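Local coordinates for glycosyl hydrolase family 88 (Pedobacter heparinus, PDB 3WIW), which hydrolyses unsaturated glucuronyl saccharides with specificity for heparin, as a family 88 glycoside hydrolase of alpha6/alpha6-barrel fold, at residues Thr75-Gly80 / Asp378-Glu383; Thr107-Lys112 / Leu141-Ala146; Cys123-Ala128 / Lys135-Pro140. All blocks are in the same frame, centred on the assembly; numbering follows the deposited sequence. Where two conformers were deposited one is given.

The three contacts lie in one alpha6/alpha6-barrel chain. Contact 1 joins helix 77-89 to helix 375-392, and the sequence between its segments includes both other contacts. Contact 3 pairs helix 117-132 with the turn into helix 138-150. Contact 2 fastens the loop preceding helix 117-132 to that same helix 138-150, so contact 3 falls between the segments of contact 2. Contacts 2 and 3 have centres about 11 Å apart; the centre of contact 1 lies about 15 Å from that of contact 3 and about 20 Å from that of contact 2. They form a continuous path: T75 meets I108, P79 meets S124, and Q109 meets P140, linking the deeply placed helices to the periphery.

Contact 1: Thr75-Gly80 / Asp378-Glu383; sequences TGFFPG and DYYYLE
F77 drives the edge of its ring into the face of Y379, an edge-to-face aromatic pair with centroids 5.5 Å apart and planes at 62°. The leading atom is CD1 of F77, which lies 3.8 Å from CG of Y379. With CG anti to the backbone N, the chi1 of Y379 (175°) sends the ring toward helix 77-89. A second aromatic approach is less regular: CE1 of F77 comes 3.7 Å from CE2 of Y380, and the rings meet obliquely, with planes at 64°. Y380 in turn receives CD2 of Y379 over the centre of its ring, 3.4 Å above the plane, so the three rings make one aromatic cluster.

The segments belong to helix 77-89 and to helix 375-392. Their meeting brings the last helix of the chain beside an early one, as expected in an alpha6/alpha6 barrel.

Contacts with backbone complete the interface. The edge of the Y379 ring abuts G80, with CE1 of Y379 3.7 Å from CA of G80; this close approach uses the bare glycine backbone. CD1 of Y379 also lies 3.7 Å from the carbonyl O of F77.

The polar link of the cluster is the Y379 hydroxyl, hydrogen-bonded to ND2 of N127 on helix 117-132. Separately, the neighbouring carboxylate of E383 bonds through OE1 to Y84 and through OE2 to Y253 and S314. Y380 adjoins W250, a predicted substrate-binding residue.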
loop_
_atom_site.group_PDB
_atom_site.type_symbol
_atom_site.label_atom_id
_atom_site.label_comp_id
_atom_site.label_asym_id
_atom_site.label_seq_id
_atom_site.Cartn_x
_atom_site.Cartn_y
_atom_site.Cartn_z
ATOM N N THR A 75 5.564 -9.106 4.375
ATOM C CA THR A 75 6.050 -9.328 5.726
ATOM C C THR A 75 6.271 -8.023 6.525
ATOM O O THR A 75 6.215 -8.019 7.760
ATOM C CB THR A 75 7.318 -10.200 5.692
ATOM O OG1 THR A 75 7.553 -10.737 6.994
ATOM C CG2 THR A 75 8.537 -9.406 5.228
ATOM N N GLY A 76 6.545 -6.923 5.832
ATOM C CA GLY A 76 6.780 -5.652 6.493
ATOM C C GLY A 76 5.539 -4.940 6.982
ATOM O O GLY A 76 5.664 -4.000 7.781
ATOM N N PHE A 77 4.342 -5.330 6.517
ATOM C CA PHE A 77 3.144 -4.573 6.860
ATOM C C PHE A 77 2.777 -4.618 8.341
ATOM O O PHE A 77 2.458 -3.589 8.910
ATOM C CB PHE A 77 1.946 -5.001 6.011
ATOM C CG PHE A 77 2.085 -4.605 4.564
ATOM C CD1 PHE A 77 2.098 -3.253 4.195
ATOM C CD2 PHE A 77 2.201 -5.576 3.575
ATOM C CE1 PHE A 77 2.189 -2.866 2.860
ATOM C CE2 PHE A 77 2.313 -5.206 2.230
ATOM C CZ PHE A 77 2.323 -3.847 1.868
ATOM N N PHE A 78 2.815 -5.789 8.976
ATOM C CA PHE A 78 2.442 -5.888 10.390
ATOM C C PHE A 78 3.317 -5.001 11.305
ATOM O O PHE A 78 2.766 -4.210 12.069
ATOM C CB PHE A 78 2.414 -7.326 10.858
ATOM C CG PHE A 78 2.015 -7.475 12.292
ATOM C CD1 PHE A 78 0.724 -7.143 12.710
ATOM C CD2 PHE A 78 2.921 -7.941 13.225
ATOM C CE1 PHE A 78 0.354 -7.282 14.034
ATOM C CE2 PHE A 78 2.567 -8.087 14.555
ATOM C CZ PHE A 78 1.277 -7.760 14.971
ATOM N N PRO A 79 4.668 -5.064 11.191
ATOM C CA PRO A 79 5.422 -4.115 12.026
ATOM C C PRO A 79 5.085 -2.654 11.685
ATOM O O PRO A 79 5.004 -1.823 12.585
ATOM C CB PRO A 79 6.890 -4.452 11.752
ATOM C CG PRO A 79 6.898 -5.411 10.603
ATOM C CD PRO A 79 5.531 -6.053 10.528
ATOM N N GLY A 80 4.845 -2.341 10.417
ATOM C CA GLY A 80 4.423 -1.002 10.053
ATOM C C GLY A 80 3.130 -0.594 10.727
ATOM O O GLY A 80 2.983 0.541 11.197
ATOM N N ASP A 378 -4.901 -3.502 6.750
ATOM C CA ASP A 378 -4.821 -2.886 8.071
ATOM C C ASP A 378 -3.802 -1.737 8.088
ATOM O O ASP A 378 -4.071 -0.689 8.705
ATOM C CB ASP A 378 -4.430 -3.904 9.146
ATOM C CG ASP A 378 -5.476 -4.979 9.383
ATOM O OD1 ASP A 378 -6.585 -4.923 8.814
ATOM O OD2 ASP A 378 -5.203 -5.882 10.203
ATOM N N TYR A 379 -2.657 -1.917 7.420
ATOM C CA TYR A 379 -1.617 -0.920 7.391
ATOM C C TYR A 379 -2.139 0.366 6.759
ATOM O O TYR A 379 -2.034 1.456 7.355
ATOM C CB TYR A 379 -0.455 -1.489 6.593
ATOM C CG TYR A 379 0.668 -0.505 6.390
ATOM C CD1 TYR A 379 1.686 -0.336 7.353
ATOM C CD2 TYR A 379 0.746 0.266 5.211
ATOM C CE1 TYR A 379 2.738 0.554 7.137
ATOM C CE2 TYR A 379 1.797 1.168 4.998
ATOM C CZ TYR A 379 2.786 1.297 5.965
ATOM O OH TYR A 379 3.842 2.147 5.789
ATOM N N TYR A 380 -2.733 0.261 5.567
ATOM C CA TYR A 380 -3.210 1.467 4.884
ATOM C C TYR A 380 -4.441 2.069 5.554
ATOM O O TYR A 380 -4.630 3.281 5.517
ATOM C CB TYR A 380 -3.387 1.264 3.360
ATOM C CG TYR A 380 -2.036 1.068 2.703
ATOM C CD1 TYR A 380 -1.125 2.130 2.573
ATOM C CD2 TYR A 380 -1.632 -0.202 2.295
ATOM C CE1 TYR A 380 0.146 1.946 2.013
ATOM C CE2 TYR A 380 -0.368 -0.406 1.738
ATOM C CZ TYR A 380 0.521 0.676 1.608
ATOM O OH TYR A 380 1.761 0.443 1.100
ATOM N N TYR A 381 -5.245 1.241 6.221
ATOM C CA TYR A 381 -6.347 1.765 7.003
ATOM C C TYR A 381 -5.864 2.619 8.173
ATOM O O TYR A 381 -6.331 3.745 8.360
ATOM C CB TYR A 381 -7.209 0.608 7.503
ATOM C CG TYR A 381 -8.301 0.992 8.468
ATOM C CD1 TYR A 381 -9.384 1.770 8.058
ATOM C CD2 TYR A 381 -8.266 0.551 9.778
ATOM C CE1 TYR A 381 -10.432 2.098 8.952
ATOM C CE2 TYR A 381 -9.290 0.861 10.677
ATOM C CZ TYR A 381 -10.364 1.636 10.256
ATOM O OH TYR A 381 -11.364 1.941 11.153
ATOM N N LEU A 382 -4.895 2.124 8.946
ATOM C CA LEU A 382 -4.387 2.960 10.034
ATOM C C LEU A 382 -3.657 4.191 9.489
ATOM O O LEU A 382 -3.734 5.276 10.092
ATOM C CB LEU A 382 -3.507 2.184 11.022
ATOM C CG LEU A 382 -4.225 1.091 11.817
ATOM C CD1 LEU A 382 -3.353 0.682 12.983
ATOM C CD2 LEU A 382 -5.603 1.543 12.320
ATOM N N GLU A 383 -2.974 4.066 8.354
ATOM C CA GLU A 383 -2.332 5.237 7.754
ATOM C C GLU A 383 -3.385 6.291 7.434
ATOM O O GLU A 383 -3.211 7.482 7.729
ATOM C CB GLU A 383 -1.596 4.831 6.497
ATOM C CG GLU A 383 -0.730 5.941 5.937
ATOM C CD GLU A 383 -0.055 5.469 4.690
ATOM O OE1 GLU A 383 1.085 4.986 4.794
ATOM O OE2 GLU A 383 -0.669 5.529 3.597
#

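Contact 2: Thr107-Lys112 / Leu141-Ala146; sequences TIQYVK and LENGAA
Q109 and N143 run side by side and point the same way, joined by one amide-to-amide hydrogen bond. ND2 of N143 donates to OE1 of Q109 over 2.8 Å with an N-H...O angle of 160°, a nearly straight bond. OE1 lies close to the amide plane of N143, and ND2 is tilted 18° from the carbonyl plane of Q109. Q109 reaches this position with CG set between its backbone N and carbonyl carbon (chi1 75°) and the chain extended beyond. Its other amide end is also held: NE2 bonds to the carbonyl O of D106, a second bond that would hold the amide's rotation and keep OE1 turned to N143.

The tight part is at the base of the two side chains, where the backbones converge. CA of Q109 is 4.5 Å from CA of G144, an approach made without a side chain on the helix. CB of N143 rests 3.7 Å from the carbonyl O of Q109 and 4.0 Å from its CB. No backbone hydrogen bond links the segments.

The outer side is looser and more open to solvent. Y110 is exposed, although its ring lies over CG of Q109, 3.5 Å from the ring plane. K112 NZ bonds to OD1 of N147 on helix 138-150, and its carbonyl O to NH1 of R151 just past the helix end.

A loop with a 3-10 segment, joining helices 92-103 and 117-132 of the alpha6/alpha6 barrel, is tied to helix 138-150 by a side-chain amide bond. Helix 117-132 touches both segments, I108 packing on its L117, M120 and L121 and L141 on its Y125, whereas helix 138-150 lies between the loop and helices 175-188 and 192-208, where A145 meets Y181 and W194.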
loop_
_atom_site.group_PDB
_atom_site.type_symbol
_atom_site.label_atom_id
_atom_site.label_comp_id
_atom_site.label_asym_id
_atom_site.label_seq_id
_atom_site.Cartn_x
_atom_site.Cartn_y
_atom_site.Cartn_z
ATOM N N THR A 107 17.224 -9.566 7.712
ATOM C CA THR A 107 17.750 -10.273 6.535
ATOM C C THR A 107 17.281 -9.681 5.207
ATOM O O THR A 107 17.910 -9.901 4.167
ATOM C CB THR A 107 17.425 -11.794 6.545
ATOM O OG1 THR A 107 16.012 -11.990 6.703
ATOM C CG2 THR A 107 18.194 -12.533 7.653
ATOM N N ILE A 108 16.181 -8.931 5.230
ATOM C CA ILE A 108 15.643 -8.390 3.984
ATOM C C ILE A 108 16.602 -7.389 3.328
ATOM O O ILE A 108 16.543 -7.155 2.132
ATOM C CB ILE A 108 14.248 -7.790 4.178
ATOM C CG1 ILE A 108 13.343 -8.833 4.837
ATOM C CG2 ILE A 108 13.649 -7.362 2.836
ATOM C CD1 ILE A 108 11.955 -8.304 5.097
ATOM N N GLN A 109 17.525 -6.837 4.107
ATOM C CA GLN A 109 18.503 -5.899 3.550
ATOM C C GLN A 109 19.464 -6.550 2.562
ATOM O O GLN A 109 20.252 -5.849 1.923
ATOM C CB GLN A 109 19.306 -5.244 4.662
ATOM C CG GLN A 109 20.356 -6.166 5.277
ATOM C CD GLN A 109 21.028 -5.544 6.467
ATOM O OE1 GLN A 109 21.764 -4.562 6.342
ATOM N NE2 GLN A 109 20.785 -6.113 7.630
ATOM N N TYR A 110 19.416 -7.875 2.436
ATOM C CA TYR A 110 20.300 -8.594 1.509
ATOM C C TYR A 110 19.535 -9.129 0.293
ATOM O O TYR A 110 20.116 -9.768 -0.575
ATOM C CB TYR A 110 21.029 -9.732 2.232
ATOM C CG TYR A 110 21.753 -9.285 3.456
ATOM C CD1 TYR A 110 22.856 -8.441 3.366
ATOM C CD2 TYR A 110 21.354 -9.724 4.714
ATOM C CE1 TYR A 110 23.537 -8.038 4.510
ATOM C CE2 TYR A 110 22.023 -9.329 5.856
ATOM C CZ TYR A 110 23.104 -8.480 5.743
ATOM O OH TYR A 110 23.774 -8.078 6.859
ATOM N N VAL A 111 18.231 -8.873 0.232
ATOM C CA VAL A 111 17.394 -9.410 -0.838
ATOM C C VAL A 111 17.499 -8.572 -2.117
ATOM O O VAL A 111 17.330 -7.345 -2.089
ATOM C CB VAL A 111 15.932 -9.498 -0.368
ATOM C CG1 VAL A 111 15.009 -9.856 -1.535
ATOM C CG2 VAL A 111 15.813 -10.528 0.763
ATOM N N LYS A 112 17.736 -9.253 -3.241
ATOM C CA LYS A 112 18.051 -8.603 -4.515
ATOM C C LYS A 112 17.047 -8.865 -5.630
ATOM O O LYS A 112 17.107 -8.214 -6.679
ATOM C CB LYS A 112 19.436 -9.030 -4.988
ATOM C CG LYS A 112 20.530 -8.606 -4.042
ATOM C CD LYS A 112 21.867 -9.127 -4.531
ATOM C CE LYS A 112 22.989 -8.737 -3.594
ATOM N NZ LYS A 112 23.231 -7.266 -3.603
ATOM N N LEU A 141 18.236 -0.013 6.081
ATOM C CA LEU A 141 17.584 0.838 5.086
ATOM C C LEU A 141 18.519 1.224 3.946
ATOM O O LEU A 141 18.110 1.221 2.780
ATOM C CB LEU A 141 16.985 2.079 5.724
ATOM C CG LEU A 141 15.708 1.839 6.517
ATOM C CD1 LEU A 141 15.397 3.064 7.380
ATOM C CD2 LEU A 141 14.517 1.537 5.585
ATOM N N GLU A 142 19.757 1.575 4.269
ATOM C CA GLU A 142 20.700 1.951 3.235
ATOM C C GLU A 142 21.017 0.772 2.327
ATOM O O GLU A 142 21.020 0.912 1.106
ATOM C CB GLU A 142 21.962 2.500 3.871
ATOM C CG GLU A 142 22.923 3.115 2.869
ATOM C CD GLU A 142 24.201 3.629 3.504
ATOM O OE1 GLU A 142 24.454 3.311 4.685
ATOM O OE2 GLU A 142 24.952 4.351 2.817
ATOM N N ASN A 143 21.258 -0.399 2.914
ATOM C CA ASN A 143 21.553 -1.583 2.107
ATOM C C ASN A 143 20.369 -1.951 1.211
ATOM O O ASN A 143 20.553 -2.272 0.040
ATOM C CB ASN A 143 21.943 -2.773 2.983
ATOM C CG ASN A 143 23.333 -2.644 3.549
ATOM O OD1 ASN A 143 24.183 -1.944 2.994
ATOM N ND2 ASN A 143 23.570 -3.303 4.670
ATOM N N GLY A 144 19.148 -1.907 1.754
ATOM C CA GLY A 144 17.954 -2.223 0.981
ATOM C C GLY A 144 17.787 -1.273 -0.185
ATOM O O GLY A 144 17.397 -1.682 -1.281
ATOM N N ALA A 145 18.037 0.009 0.047
ATOM C CA ALA A 145 17.841 0.972 -1.020
ATOM C C ALA A 145 18.796 0.741 -2.186
ATOM O O ALA A 145 18.405 0.882 -3.344
ATOM C CB ALA A 145 17.950 2.395 -0.499
ATOM N N ALA A 146 20.035 0.376 -1.891
ATOM C CA ALA A 146 20.984 0.092 -2.960
ATOM C C ALA A 146 20.499 -1.098 -3.775
ATOM O O ALA A 146 20.600 -1.100 -5.004
ATOM C CB ALA A 146 22.375 -0.177 -2.392
#

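Contact 3: Cys123-Ala128 / Lys135-Pro140; sequences CSYGNA and KIYLKP
A128 sets its methyl squarely over the ring of Y137: CB is 3.4 Å from the ring centroid and only 3° off the normal, an almost perfectly centred CH-pi contact. On the opposite face CG1 of I136 lies over the ring, though I136 has two conformers and this half of the sandwich is less certain. Beside it, Y125 meets the edge of the same ring, with CD2 of Y125 3.6 Å from CD1 of Y137. The two aromatic planes stand at 79° and their centroids are 5.8 Å apart, but the approach is oblique, not a regular T-shape. CD2 of Y125 also lies 3.6 Å from the carbonyl O of Y137, near the plane of the Y125 ring. P140 closes over one face of Y125, placing CB 4.2 Å from the ring centroid as a second CH-pi contact, while its CG is 3.7 Å from CE2 of Y125.

Y137 points its ring at helix 117-132 with CG anti to the carbonyl carbon (chi1 -59°). Helices 117-132 and 138-150 are joined by a short turn, with a 3-10 segment at 135-137, within the alpha6/alpha6 barrel, and the tyrosines sit in the seam between them.

Farther out, W83 of helix 77-89 backs A128 and Y137, while T102 of helix 92-103 backs both tyrosines. The part of helix 117-132 that carries Y125 and A128 includes a wider pi-type turn at 123-126, and there ND2 of N127 donates to the carbonyl O of C123 over 2.9 Å.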
loop_
_atom_site.group_PDB
_atom_site.type_symbol
_atom_site.label_atom_id
_atom_site.label_comp_id
_atom_site.label_asym_id
_atom_site.label_seq_id
_atom_site.Cartn_x
_atom_site.Cartn_y
_atom_site.Cartn_z
ATOM N N CYS A 123 8.118 0.004 4.842
ATOM C CA CYS A 123 6.996 -0.010 5.778
ATOM C C CYS A 123 7.378 -0.384 7.199
ATOM O O CYS A 123 6.679 -0.014 8.132
ATOM C CB CYS A 123 5.876 -0.947 5.301
ATOM S SG CYS A 123 5.133 -0.488 3.718
ATOM N N SER A 124 8.476 -1.117 7.362
ATOM C CA SER A 124 8.856 -1.594 8.686
ATOM C C SER A 124 9.965 -0.715 9.253
ATOM O O SER A 124 9.698 0.193 10.054
ATOM C CB SER A 124 9.240 -3.085 8.616
ATOM O OG SER A 124 10.274 -3.300 7.675
ATOM N N TYR A 125 11.192 -0.949 8.789
ATOM C CA TYR A 125 12.348 -0.134 9.164
ATOM C C TYR A 125 12.153 1.342 8.828
ATOM O O TYR A 125 12.604 2.202 9.585
ATOM C CB TYR A 125 13.625 -0.618 8.466
ATOM C CG TYR A 125 14.272 -1.810 9.121
ATOM C CD1 TYR A 125 13.761 -3.093 8.942
ATOM C CD2 TYR A 125 15.390 -1.658 9.943
ATOM C CE1 TYR A 125 14.344 -4.181 9.554
ATOM C CE2 TYR A 125 15.978 -2.748 10.550
ATOM C CZ TYR A 125 15.464 -4.007 10.347
ATOM O OH TYR A 125 16.061 -5.092 10.963
ATOM N N GLY A 126 11.513 1.654 7.697
ATOM C CA GLY A 126 11.356 3.054 7.316
ATOM C C GLY A 126 10.523 3.823 8.330
ATOM O O GLY A 126 10.910 4.912 8.797
ATOM N N ASN A 127 9.369 3.254 8.677
ATOM C CA ASN A 127 8.546 3.839 9.720
ATOM C C ASN A 127 9.269 3.889 11.063
ATOM O O ASN A 127 9.179 4.885 11.781
ATOM C CB ASN A 127 7.214 3.090 9.835
ATOM C CG ASN A 127 6.207 3.569 8.824
ATOM O OD1 ASN A 127 6.013 4.780 8.659
ATOM N ND2 ASN A 127 5.601 2.643 8.100
ATOM N N ALA A 128 9.997 2.825 11.390
ATOM C CA ALA A 128 10.737 2.747 12.636
ATOM C C ALA A 128 11.720 3.919 12.731
ATOM O O ALA A 128 11.810 4.588 13.762
ATOM C CB ALA A 128 11.508 1.451 12.685
ATOM N N LYS A 135 19.440 4.895 15.215
ATOM C CA LYS A 135 20.370 4.487 14.178
ATOM C C LYS A 135 20.401 2.976 13.927
ATOM O O LYS A 135 20.863 2.540 12.872
ATOM C CB LYS A 135 21.767 5.043 14.479
ATOM C CG LYS A 135 21.835 6.575 14.406
ATOM C CD LYS A 135 21.454 7.108 13.012
ATOM C CE LYS A 135 21.707 8.620 12.901
ATOM N NZ LYS A 135 20.673 9.403 13.649
ATOM N N ILE A 136 19.877 2.172 14.851
ATOM C CA ILE A 136 19.818 0.736 14.590
ATOM C C ILE A 136 19.044 0.429 13.300
ATOM O O ILE A 136 19.290 -0.590 12.649
ATOM C CB ILE A 136 19.242 -0.077 15.771
ATOM C CG1 ILE A 136 17.780 0.291 16.038
ATOM C CG2 ILE A 136 20.104 0.103 17.018
ATOM C CD1 ILE A 136 17.188 -0.457 17.220
ATOM N N TYR A 137 18.128 1.312 12.906
ATOM C CA TYR A 137 17.321 1.062 11.716
ATOM C C TYR A 137 17.977 1.514 10.413
ATOM O O TYR A 137 17.497 1.174 9.330
ATOM C CB TYR A 137 15.957 1.735 11.862
ATOM C CG TYR A 137 15.171 1.245 13.071
ATOM C CD1 TYR A 137 14.729 -0.086 13.151
ATOM C CD2 TYR A 137 14.863 2.109 14.140
ATOM C CE1 TYR A 137 14.032 -0.549 14.277
ATOM C CE2 TYR A 137 14.158 1.655 15.264
ATOM C CZ TYR A 137 13.734 0.327 15.318
ATOM O OH TYR A 137 13.023 -0.142 16.394
ATOM N N LEU A 138 19.074 2.262 10.492
ATOM C CA LEU A 138 19.539 2.999 9.331
ATOM C C LEU A 138 20.334 2.163 8.321
ATOM O O LEU A 138 20.076 2.244 7.113
ATOM C CB LEU A 138 20.321 4.235 9.770
ATOM C CG LEU A 138 20.590 5.241 8.648
ATOM C CD1 LEU A 138 19.285 5.765 8.069
ATOM C CD2 LEU A 138 21.437 6.379 9.166
ATOM N N LYS A 139 21.306 1.378 8.779
ATOM C CA LYS A 139 22.093 0.607 7.825
ATOM C C LYS A 139 21.253 -0.394 6.994
ATOM O O LYS A 139 21.463 -0.505 5.787
ATOM C CB LYS A 139 23.309 -0.071 8.481
ATOM C CG LYS A 139 24.310 -0.646 7.472
ATOM C CD LYS A 139 24.888 0.458 6.586
ATOM C CE LYS A 139 25.970 -0.040 5.643
ATOM N NZ LYS A 139 26.646 1.102 4.965
ATOM N N PRO A 140 20.309 -1.120 7.623
ATOM C CA PRO A 140 19.476 -1.997 6.801
ATOM C C PRO A 140 18.701 -1.206 5.738
ATOM O O PRO A 140 18.547 -1.674 4.607
ATOM C CB PRO A 140 18.552 -2.642 7.846
ATOM C CG PRO A 140 19.404 -2.697 9.089
ATOM C CD PRO A 140 20.085 -1.365 9.065
#